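Local coordinates for glycosyl transferase (PDB 5U02), which is a glycosyl transferase with a helical linker domain followed by two beta-rich C-terminal domains of the E-set clan, at residues A[168-172]-A[194-198]; A[177-182]-A[207-213]; A[253-257]-A[269-274]. One frame throughout, in Å; residues are numbered along the deposited sequence.

Contact 1: residues A[168-172]-A[194-198]; sequences DVRLK and YRFNI
The interior of a curled antiparallel beta sheet, in a domain whose E-set membership suggests an immunoglobulin-like sandwich, is where V169 and L171 meet Y194, F196 and I198. The two short strands run in roughly the same direction, their axes inclined by 40° and 8.4 Å apart at the closest. That separation is too wide for backbone pairing, and the gap is filled mainly by side chains. F196 is the central piece. Its CG stands anti to the carbonyl carbon (chi1 -63°), which sends the ring across to the strand 168-172, where L171 CB lies over one face, offset toward the rim, 3.8 Å from the ring centroid, in a CH-pi contact. The backbone joins in, L171 N lying 3.4 Å from F196 CE2. A flat ring suits this place because its face takes L171 CB while its far rim reaches L171 N and V169 CG2. L171 CG stands anti to the backbone N (chi1 -167°), and CD2 meets I198 CD1 at 3.5 Å, the two chains crossing at about a right angle. At the other end V169 CG2 comes up close to the ring of Y194, 3.4 Å from CD2, and also lies 4.0 Å from F196 CZ, wedging between the two aromatics. V169 is compact enough to fit there, while the hydroxyl of Y194 is hydrogen-bonded to Y167 OH, one residue before D168. R170 points the other way and forms salt bridges with E218 and with E164 of the third subunit. Strand 181-190 is hydrogen-bonded to both strands and bridges them; L171 also packs on T153 and L155 of strand 150-159, and strand 212-221 supplies V219 to V169, V215 to L171 and L217 to F196.

Contact 2: residues A[177-182]-A[207-213]; sequences NKKHTM and LPKEKIW
H180 and K209 come within 7.6 Å CA to CA where the turn leading into strand 181-190 passes a 3-10 turn that leads, through E210, into strand 212-221. K209 CB sits over the centre of the H180 imidazole, 4.2 Å from its centroid, so the aliphatic part of the lysine pads the ring while its amino end continues past. At the ring edge, near its plane, E210 OE2 lies 3.1 Å from H180 ND1. The same oxygen accepts from N177 ND2 at 3.2 Å, a fairly straight bond (161°) that arrives from above the carboxylate plane. A bend at chi2 (-79°) turns the glutamate toward these partners. N177 is itself held by its other amide atom: OD1 accepts from K179 N in an Asx turn and also bonds S175 OG. Deeper in, the methyl of M182, CE, makes a CH-pi contact over one face of the W213 six-membered ring, 3.5 Å from its centroid, with E210 CB on the opposite face; M182 SD stands farther off at 5.0 Å, a more distant Met-aromatic contact. L207 CD2 closes on CE at 3.7 Å. W213 NE1 donates in the ring plane to a lone pair of L207 O, which helps to orient the indole. The chemistry is thus graded: outside, the N177-E210 bond ties the two loops directly, with H180 ND1 close to the same oxygen, while inside a thioether methyl packs on the indole.

Contact 3: residues A[253-257]-A[269-274]; sequences FYRLT and LYFTAI
The rings of Y254 and F271 lie nearly parallel, planes 13° apart, but slid so far that they barely overlap; F271 CZ lies 3.4 Å from Y254 CG, over the tyrosine face near its rim. On the sheet face of F271, L256 CD1 meets L269 CB at 3.9 Å, adding an aliphatic patch. The other face includes R255, T257, Y270, T272 and I274. R255 CG sits between the backbone N and the carbonyl carbon (chi1 60°), and the chain runs extended to NE, which lays the guanidinium over T272 CG2 at 3.7 Å from CZ, while I274 CG2 touches its CG. Y270 CD2 approaches NH1 obliquely. The long methylene chain with a flat charged end suits a position that must cross apolar neighbours and still reach a polar one: NH1 donates to T257 OG1 at 3.0 Å, in the guanidinium plane, and T257 OG1 also bonds S244 OG. Behind these side chains is a ladder of antiparallel bonds. R255 and T272 form a hydrogen-bonded pair, R255 N to T272 O and T272 N to R255 O, with T257 and Y270 paired likewise; T257 N to Y270 O is 2.8 Å. Near the open end a water accepts from F253 N and donates to I274 O. A bound imidazole, probably from the crystallisation liquor, lies about 3 Å from the R255 side chain. Strand 245-249 bonds to the outer edge of 253-257 through I247 and A245, strand 212-221 to 269-274 through W213, and helix 276-279 packs on F253 and I274.

Overall arrangement
All three contacts belong to one curled antiparallel sheet, but they use it differently. Contact 1 is buried and apolar, joining two strands that face each other without pairing. Contact 2 lies nearer the surface, where turns leave a polar rim around a buried methionine and tryptophan. Contact 3 is the true hairpin, partly buried, the one held by a ladder of backbone bonds, one side apolar and partly aromatic, the other mixed. Strand 168-175 of contact 1 is flanked in the sheet by strands 181-190 and 212-221, which carry contact 2, and the two touch through K172 and T181. Contacts 2 and 3 abut as strands 212-221 and 267-274 pair, W213 and K211 lying beside L269 and F271.

Contact 1: residues A[168-172]-A[194-198]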
loop_
_atom_site.group_PDB
_atom_site.type_symbol
_atom_site.label_atom_id
_atom_site.label_comp_id
_atom_site.label_asym_id
_atom_site.label_seq_id
_atom_site.Cartn_x
_atom_site.Cartn_y
_atom_site.Cartn_z
ATOM N N ASP A 168 -1.342 10.024 3.330
ATOM C CA ASP A 168 -1.239 9.017 2.286
ATOM C C ASP A 168 -1.476 9.669 0.932
ATOM O O ASP A 168 -2.187 10.674 0.824
ATOM C CB ASP A 168 -2.247 7.881 2.493
ATOM C CG ASP A 168 -2.074 7.178 3.826
ATOM O OD1 ASP A 168 -0.978 7.267 4.416
ATOM O OD2 ASP A 168 -3.038 6.528 4.278
ATOM N N VAL A 169 -0.869 9.095 -0.104
ATOM C CA VAL A 169 -1.017 9.588 -1.467
ATOM C C VAL A 169 -1.310 8.411 -2.386
ATOM O O VAL A 169 -0.783 7.309 -2.195
ATOM C CB VAL A 169 0.230 10.366 -1.951
ATOM C CG1 VAL A 169 0.587 11.480 -0.973
ATOM C CG2 VAL A 169 1.412 9.442 -2.163
ATOM N N ARG A 170 -2.176 8.644 -3.367
ATOM C CA ARG A 170 -2.439 7.697 -4.437
ATOM C C ARG A 170 -2.492 8.469 -5.743
ATOM O O ARG A 170 -2.791 9.665 -5.756
ATOM C CB ARG A 170 -3.762 6.934 -4.243
ATOM C CG ARG A 170 -3.880 6.177 -2.941
ATOM C CD ARG A 170 -5.040 5.186 -2.981
ATOM N NE ARG A 170 -6.352 5.829 -2.965
ATOM C CZ ARG A 170 -7.500 5.168 -3.111
ATOM N NH1 ARG A 170 -7.486 3.851 -3.289
ATOM N NH2 ARG A 170 -8.659 5.817 -3.080
ATOM N N LEU A 171 -2.201 7.782 -6.840
ATOM C CA LEU A 171 -2.359 8.365 -8.164
ATOM C C LEU A 171 -3.761 8.057 -8.670
ATOM O O LEU A 171 -4.196 6.902 -8.646
ATOM C CB LEU A 171 -1.307 7.827 -9.131
ATOM C CG LEU A 171 -1.204 8.603 -10.441
ATOM C CD1 LEU A 171 -0.948 10.062 -10.141
ATOM C CD2 LEU A 171 -0.090 8.051 -11.302
ATOM N N LYS A 172 -4.468 9.084 -9.124
ATOM C CA LYS A 172 -5.857 8.948 -9.529
ATOM C C LYS A 172 -5.999 9.224 -11.017
ATOM O O LYS A 172 -5.571 10.276 -11.503
ATOM C CB LYS A 172 -6.753 9.897 -8.733
ATOM C CG LYS A 172 -8.223 9.803 -9.077
ATOM C CD LYS A 172 -9.017 10.775 -8.223
ATOM C CE LYS A 172 -10.493 10.715 -8.523
ATOM N NZ LYS A 172 -11.205 11.728 -7.715
ATOM N N TYR A 194 7.330 11.221 -4.995
ATOM C CA TYR A 194 6.464 10.049 -4.965
ATOM C C TYR A 194 6.409 9.411 -6.351
ATOM O O TYR A 194 5.970 10.048 -7.314
ATOM C CB TYR A 194 5.069 10.438 -4.471
ATOM C CG TYR A 194 5.067 10.866 -3.015
ATOM C CD1 TYR A 194 5.388 12.170 -2.648
ATOM C CD2 TYR A 194 4.789 9.952 -2.007
ATOM C CE1 TYR A 194 5.405 12.554 -1.318
ATOM C CE2 TYR A 194 4.802 10.321 -0.679
ATOM C CZ TYR A 194 5.111 11.625 -0.342
ATOM O OH TYR A 194 5.132 12.015 0.976
ATOM N N ARG A 195 6.839 8.150 -6.440
ATOM C CA ARG A 195 6.983 7.436 -7.703
ATOM C C ARG A 195 5.900 6.375 -7.842
ATOM O O ARG A 195 5.698 5.566 -6.931
ATOM C CB ARG A 195 8.364 6.786 -7.801
ATOM C CG ARG A 195 8.515 5.804 -8.954
ATOM C CD ARG A 195 9.933 5.278 -9.003
ATOM N NE ARG A 195 10.874 6.354 -9.282
ATOM C CZ ARG A 195 11.651 6.402 -10.355
ATOM N NH1 ARG A 195 11.622 5.413 -11.240
ATOM N NH2 ARG A 195 12.472 7.429 -10.529
ATOM N N PHE A 196 5.228 6.366 -8.989
ATOM C CA PHE A 196 4.148 5.429 -9.265
ATOM C C PHE A 196 4.494 4.625 -10.510
ATOM O O PHE A 196 4.781 5.202 -11.566
ATOM C CB PHE A 196 2.816 6.163 -9.450
ATOM C CG PHE A 196 2.353 6.908 -8.228
ATOM C CD1 PHE A 196 2.807 8.196 -7.960
ATOM C CD2 PHE A 196 1.481 6.307 -7.336
ATOM C CE1 PHE A 196 2.377 8.878 -6.826
ATOM C CE2 PHE A 196 1.052 6.972 -6.207
ATOM C CZ PHE A 196 1.498 8.260 -5.948
ATOM N N ASN A 197 4.485 3.294 -10.377
ATOM C CA ASN A 197 4.578 2.377 -11.509
ATOM C C ASN A 197 3.162 1.961 -11.881
ATOM O O ASN A 197 2.500 1.254 -11.114
ATOM C CB ASN A 197 5.423 1.150 -11.168
ATOM C CG ASN A 197 6.847 1.502 -10.785
ATOM O OD1 ASN A 197 7.430 2.447 -11.306
ATOM N ND2 ASN A 197 7.414 0.734 -9.862
ATOM N N ILE A 198 2.697 2.404 -13.045
ATOM C CA ILE A 198 1.374 2.063 -13.557
ATOM C C ILE A 198 1.563 0.951 -14.579
ATOM O O ILE A 198 1.895 1.210 -15.741
ATOM C CB ILE A 198 0.674 3.268 -14.188
ATOM C CG1 ILE A 198 0.580 4.433 -13.208
ATOM C CG2 ILE A 198 -0.705 2.878 -14.676
ATOM C CD1 ILE A 198 0.250 5.720 -13.904
#

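Contact 2: residues A[177-182]-A[207-213]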
loop_
_atom_site.group_PDB
_atom_site.type_symbol
_atom_site.label_atom_id
_atom_site.label_comp_id
_atom_site.label_asym_id
_atom_site.label_seq_id
_atom_site.Cartn_x
_atom_site.Cartn_y
_atom_site.Cartn_z
ATOM N N ASN A 177 -15.686 12.546 -17.932
ATOM C CA ASN A 177 -17.070 12.662 -17.484
ATOM C C ASN A 177 -17.248 12.297 -16.013
ATOM O O ASN A 177 -18.386 12.110 -15.575
ATOM C CB ASN A 177 -17.989 11.794 -18.354
ATOM C CG ASN A 177 -17.680 10.303 -18.251
ATOM O OD1 ASN A 177 -16.898 9.860 -17.404
ATOM N ND2 ASN A 177 -18.304 9.520 -19.119
ATOM N N LYS A 178 -16.155 12.164 -15.260
ATOM C CA LYS A 178 -16.154 11.842 -13.835
ATOM C C LYS A 178 -16.795 10.493 -13.512
ATOM O O LYS A 178 -16.952 10.161 -12.331
ATOM C CB LYS A 178 -16.841 12.941 -13.009
ATOM C CG LYS A 178 -16.503 14.360 -13.431
ATOM C CD LYS A 178 -15.164 14.794 -12.870
ATOM C CE LYS A 178 -14.538 15.887 -13.721
ATOM N NZ LYS A 178 -13.147 16.180 -13.285
ATOM N N LYS A 179 -17.159 9.690 -14.517
ATOM C CA LYS A 179 -17.915 8.472 -14.235
ATOM C C LYS A 179 -17.025 7.341 -13.734
ATOM O O LYS A 179 -17.438 6.562 -12.867
ATOM C CB LYS A 179 -18.695 8.024 -15.474
ATOM C CG LYS A 179 -19.804 8.984 -15.891
ATOM C CD LYS A 179 -21.061 8.239 -16.308
ATOM C CE LYS A 179 -22.218 9.197 -16.577
ATOM N NZ LYS A 179 -22.083 9.863 -17.901
ATOM N N HIS A 180 -15.813 7.223 -14.258
ATOM C CA HIS A 180 -14.958 6.100 -13.920
ATOM C C HIS A 180 -13.621 6.586 -13.379
ATOM O O HIS A 180 -13.178 7.710 -13.647
ATOM C CB HIS A 180 -14.756 5.180 -15.123
ATOM C CG HIS A 180 -16.038 4.656 -15.695
ATOM N ND1 HIS A 180 -16.691 5.267 -16.746
ATOM C CD2 HIS A 180 -16.798 3.589 -15.346
ATOM C CE1 HIS A 180 -17.793 4.593 -17.022
ATOM N NE2 HIS A 180 -17.884 3.571 -16.188
ATOM N N THR A 181 -12.977 5.705 -12.618
ATOM C CA THR A 181 -11.872 6.102 -11.768
ATOM C C THR A 181 -10.881 4.950 -11.679
ATOM O O THR A 181 -11.264 3.780 -11.753
ATOM C CB THR A 181 -12.421 6.522 -10.394
ATOM O OG1 THR A 181 -11.797 7.736 -9.957
ATOM C CG2 THR A 181 -12.239 5.426 -9.358
ATOM N N MET A 182 -9.601 5.289 -11.569
ATOM C CA MET A 182 -8.558 4.310 -11.301
ATOM C C MET A 182 -7.621 4.892 -10.260
ATOM O O MET A 182 -7.283 6.076 -10.323
ATOM C CB MET A 182 -7.763 3.930 -12.563
ATOM C CG MET A 182 -8.541 3.116 -13.594
ATOM S SD MET A 182 -7.464 2.450 -14.887
ATOM C CE MET A 182 -8.043 3.354 -16.318
ATOM N N LEU A 207 -9.306 0.643 -18.916
ATOM C CA LEU A 207 -9.154 1.745 -19.864
ATOM C C LEU A 207 -10.247 1.851 -20.925
ATOM O O LEU A 207 -10.620 2.989 -21.259
ATOM C CB LEU A 207 -7.786 1.638 -20.551
ATOM C CG LEU A 207 -6.559 2.155 -19.805
ATOM C CD1 LEU A 207 -5.299 1.677 -20.505
ATOM C CD2 LEU A 207 -6.595 3.664 -19.733
ATOM N N PRO A 208 -10.763 0.766 -21.519
ATOM C CA PRO A 208 -11.727 0.929 -22.625
ATOM C C PRO A 208 -13.001 1.660 -22.254
ATOM O O PRO A 208 -13.747 2.050 -23.161
ATOM C CB PRO A 208 -12.048 -0.515 -23.037
ATOM C CG PRO A 208 -10.952 -1.312 -22.525
ATOM C CD PRO A 208 -10.442 -0.654 -21.296
ATOM N N LYS A 209 -13.283 1.846 -20.964
ATOM C CA LYS A 209 -14.556 2.436 -20.566
ATOM C C LYS A 209 -14.691 3.873 -21.041
ATOM O O LYS A 209 -15.806 4.332 -21.314
ATOM C CB LYS A 209 -14.707 2.372 -19.049
ATOM C CG LYS A 209 -14.646 0.970 -18.487
ATOM C CD LYS A 209 -14.465 1.010 -16.980
ATOM C CE LYS A 209 -14.582 -0.378 -16.376
ATOM N NZ LYS A 209 -14.493 -0.327 -14.896
ATOM N N GLU A 210 -13.584 4.606 -21.125
ATOM C CA GLU A 210 -13.616 6.001 -21.538
ATOM C C GLU A 210 -12.358 6.320 -22.333
ATOM O O GLU A 210 -11.347 5.621 -22.247
ATOM C CB GLU A 210 -13.737 6.956 -20.339
ATOM C CG GLU A 210 -14.884 6.650 -19.380
ATOM C CD GLU A 210 -16.223 7.134 -19.895
ATOM O OE1 GLU A 210 -16.246 8.111 -20.677
ATOM O OE2 GLU A 210 -17.252 6.535 -19.513
ATOM N N LYS A 211 -12.431 7.400 -23.108
ATOM C CA LYS A 211 -11.299 7.775 -23.947
ATOM C C LYS A 211 -10.332 8.693 -23.212
ATOM O O LYS A 211 -9.115 8.571 -23.381
ATOM C CB LYS A 211 -11.789 8.445 -25.232
ATOM C CG LYS A 211 -12.707 7.577 -26.084
ATOM C CD LYS A 211 -12.279 7.564 -27.545
ATOM C CE LYS A 211 -12.758 8.818 -28.253
ATOM N NZ LYS A 211 -12.720 8.695 -29.743
ATOM N N ILE A 212 -10.849 9.611 -22.398
ATOM C CA ILE A 212 -10.040 10.635 -21.744
ATOM C C ILE A 212 -9.914 10.298 -20.265
ATOM O O ILE A 212 -10.921 10.179 -19.556
ATOM C CB ILE A 212 -10.647 12.034 -21.936
ATOM C CG1 ILE A 212 -10.758 12.369 -23.425
ATOM C CG2 ILE A 212 -9.801 13.070 -21.220
ATOM C CD1 ILE A 212 -11.549 13.648 -23.706
ATOM N N TRP A 213 -8.673 10.166 -19.796
ATOM C CA TRP A 213 -8.364 9.902 -18.396
ATOM C C TRP A 213 -7.464 11.025 -17.897
ATOM O O TRP A 213 -6.329 11.168 -18.363
ATOM C CB TRP A 213 -7.692 8.539 -18.223
ATOM C CG TRP A 213 -8.548 7.378 -18.651
ATOM C CD1 TRP A 213 -8.621 6.829 -19.900
ATOM C CD2 TRP A 213 -9.455 6.625 -17.828
ATOM N NE1 TRP A 213 -9.515 5.784 -19.905
ATOM C CE2 TRP A 213 -10.039 5.639 -18.646
ATOM C CE3 TRP A 213 -9.826 6.691 -16.482
ATOM C CZ2 TRP A 213 -10.972 4.725 -18.163
ATOM C CZ3 TRP A 213 -10.760 5.782 -16.005
ATOM C CH2 TRP A 213 -11.319 4.813 -16.843
#

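Contact 3: residues A[253-257]-A[269-274]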
loop_
_atom_site.group_PDB
_atom_site.type_symbol
_atom_site.label_atom_id
_atom_site.label_comp_id
_atom_site.label_asym_id
_atom_site.label_seq_id
_atom_site.Cartn_x
_atom_site.Cartn_y
_atom_site.Cartn_z
ATOM N N PHE A 253 -6.293 -3.648 -31.244
ATOM C CA PHE A 253 -5.149 -2.803 -30.943
ATOM C C PHE A 253 -5.599 -1.391 -30.596
ATOM O O PHE A 253 -6.562 -0.873 -31.171
ATOM C CB PHE A 253 -4.174 -2.772 -32.117
ATOM C CG PHE A 253 -3.363 -4.024 -32.249
ATOM C CD1 PHE A 253 -2.160 -4.156 -31.576
ATOM C CD2 PHE A 253 -3.812 -5.077 -33.029
ATOM C CE1 PHE A 253 -1.412 -5.308 -31.688
ATOM C CE2 PHE A 253 -3.067 -6.232 -33.147
ATOM C CZ PHE A 253 -1.866 -6.347 -32.473
ATOM N N TYR A 254 -4.889 -0.781 -29.649
ATOM C CA TYR A 254 -5.186 0.559 -29.168
ATOM C C TYR A 254 -3.884 1.313 -28.972
ATOM O O TYR A 254 -2.807 0.719 -28.864
ATOM C CB TYR A 254 -5.954 0.539 -27.839
ATOM C CG TYR A 254 -7.261 -0.228 -27.863
ATOM C CD1 TYR A 254 -7.278 -1.612 -27.766
ATOM C CD2 TYR A 254 -8.477 0.439 -27.941
ATOM C CE1 TYR A 254 -8.473 -2.316 -27.772
ATOM C CE2 TYR A 254 -9.675 -0.256 -27.946
ATOM C CZ TYR A 254 -9.664 -1.632 -27.863
ATOM O OH TYR A 254 -10.848 -2.326 -27.869
ATOM N N ARG A 255 -3.995 2.637 -28.922
ATOM C CA ARG A 255 -2.891 3.490 -28.515
ATOM C C ARG A 255 -3.264 4.192 -27.218
ATOM O O ARG A 255 -4.421 4.580 -27.020
ATOM C CB ARG A 255 -2.519 4.517 -29.598
ATOM C CG ARG A 255 -3.621 5.499 -30.004
ATOM C CD ARG A 255 -3.047 6.556 -30.949
ATOM N NE ARG A 255 -4.063 7.371 -31.615
ATOM C CZ ARG A 255 -4.450 8.572 -31.196
ATOM N NH1 ARG A 255 -3.911 9.096 -30.103
ATOM N NH2 ARG A 255 -5.373 9.254 -31.866
ATOM N N LEU A 256 -2.284 4.306 -26.322
ATOM C CA LEU A 256 -2.390 5.107 -25.107
ATOM C C LEU A 256 -1.457 6.293 -25.304
ATOM O O LEU A 256 -0.241 6.115 -25.442
ATOM C CB LEU A 256 -2.018 4.296 -23.866
ATOM C CG LEU A 256 -2.142 4.949 -22.489
ATOM C CD1 LEU A 256 -3.570 5.372 -22.255
ATOM C CD2 LEU A 256 -1.686 4.007 -21.372
ATOM N N THR A 257 -2.024 7.492 -25.348
ATOM C CA THR A 257 -1.284 8.695 -25.732
ATOM C C THR A 257 -1.326 9.711 -24.605
ATOM O O THR A 257 -2.392 10.307 -24.355
ATOM C CB THR A 257 -1.870 9.303 -27.009
ATOM O OG1 THR A 257 -1.890 8.319 -28.051
ATOM C CG2 THR A 257 -1.045 10.503 -27.468
ATOM N N LEU A 269 -4.466 11.110 -20.314
ATOM C CA LEU A 269 -4.194 9.925 -21.119
ATOM C C LEU A 269 -5.345 9.696 -22.088
ATOM O O LEU A 269 -6.504 9.593 -21.670
ATOM C CB LEU A 269 -3.993 8.689 -20.237
ATOM C CG LEU A 269 -3.008 8.866 -19.077
ATOM C CD1 LEU A 269 -2.845 7.575 -18.291
ATOM C CD2 LEU A 269 -1.663 9.354 -19.587
ATOM N N TYR A 270 -5.022 9.607 -23.376
ATOM C CA TYR A 270 -6.006 9.365 -24.426
ATOM C C TYR A 270 -5.898 7.914 -24.877
ATOM O O TYR A 270 -4.816 7.464 -25.275
ATOM C CB TYR A 270 -5.787 10.323 -25.598
ATOM C CG TYR A 270 -6.900 10.348 -26.620
ATOM C CD1 TYR A 270 -8.083 11.030 -26.371
ATOM C CD2 TYR A 270 -6.756 9.716 -27.850
ATOM C CE1 TYR A 270 -9.103 11.067 -27.314
ATOM C CE2 TYR A 270 -7.770 9.745 -28.797
ATOM C CZ TYR A 270 -8.934 10.420 -28.522
ATOM O OH TYR A 270 -9.934 10.450 -29.463
ATOM N N PHE A 271 -7.018 7.194 -24.818
ATOM C CA PHE A 271 -7.094 5.778 -25.163
ATOM C C PHE A 271 -8.101 5.601 -26.293
ATOM O O PHE A 271 -9.281 5.933 -26.133
ATOM C CB PHE A 271 -7.497 4.947 -23.942
ATOM C CG PHE A 271 -7.501 3.464 -24.184
ATOM C CD1 PHE A 271 -6.315 2.750 -24.203
ATOM C CD2 PHE A 271 -8.694 2.781 -24.381
ATOM C CE1 PHE A 271 -6.315 1.383 -24.424
ATOM C CE2 PHE A 271 -8.704 1.409 -24.600
ATOM C CZ PHE A 271 -7.513 0.707 -24.620
ATOM N N THR A 272 -7.637 5.085 -27.433
ATOM C CA THR A 272 -8.508 4.930 -28.590
ATOM C C THR A 272 -7.997 3.803 -29.479
ATOM O O THR A 272 -6.817 3.437 -29.448
ATOM C CB THR A 272 -8.619 6.232 -29.393
ATOM O OG1 THR A 272 -9.739 6.142 -30.280
ATOM C CG2 THR A 272 -7.356 6.471 -30.208
ATOM N N ALA A 273 -8.910 3.259 -30.281
ATOM C CA ALA A 273 -8.597 2.141 -31.160
ATOM C C ALA A 273 -7.731 2.584 -32.334
ATOM O O ALA A 273 -7.765 3.740 -32.762
ATOM C CB ALA A 273 -9.882 1.502 -31.687
ATOM N N ILE A 274 -6.946 1.642 -32.857
ATOM C CA ILE A 274 -6.152 1.849 -34.061
ATOM C C ILE A 274 -6.239 0.591 -34.912
ATOM O O ILE A 274 -6.694 -0.465 -34.465
ATOM C CB ILE A 274 -4.669 2.168 -33.762
ATOM C CG1 ILE A 274 -3.999 0.984 -33.065
ATOM C CG2 ILE A 274 -4.528 3.437 -32.928
ATOM C CD1 ILE A 274 -2.517 1.148 -32.903
HETATM O O HOH W 1 -7.343 -3.063 -34.065
#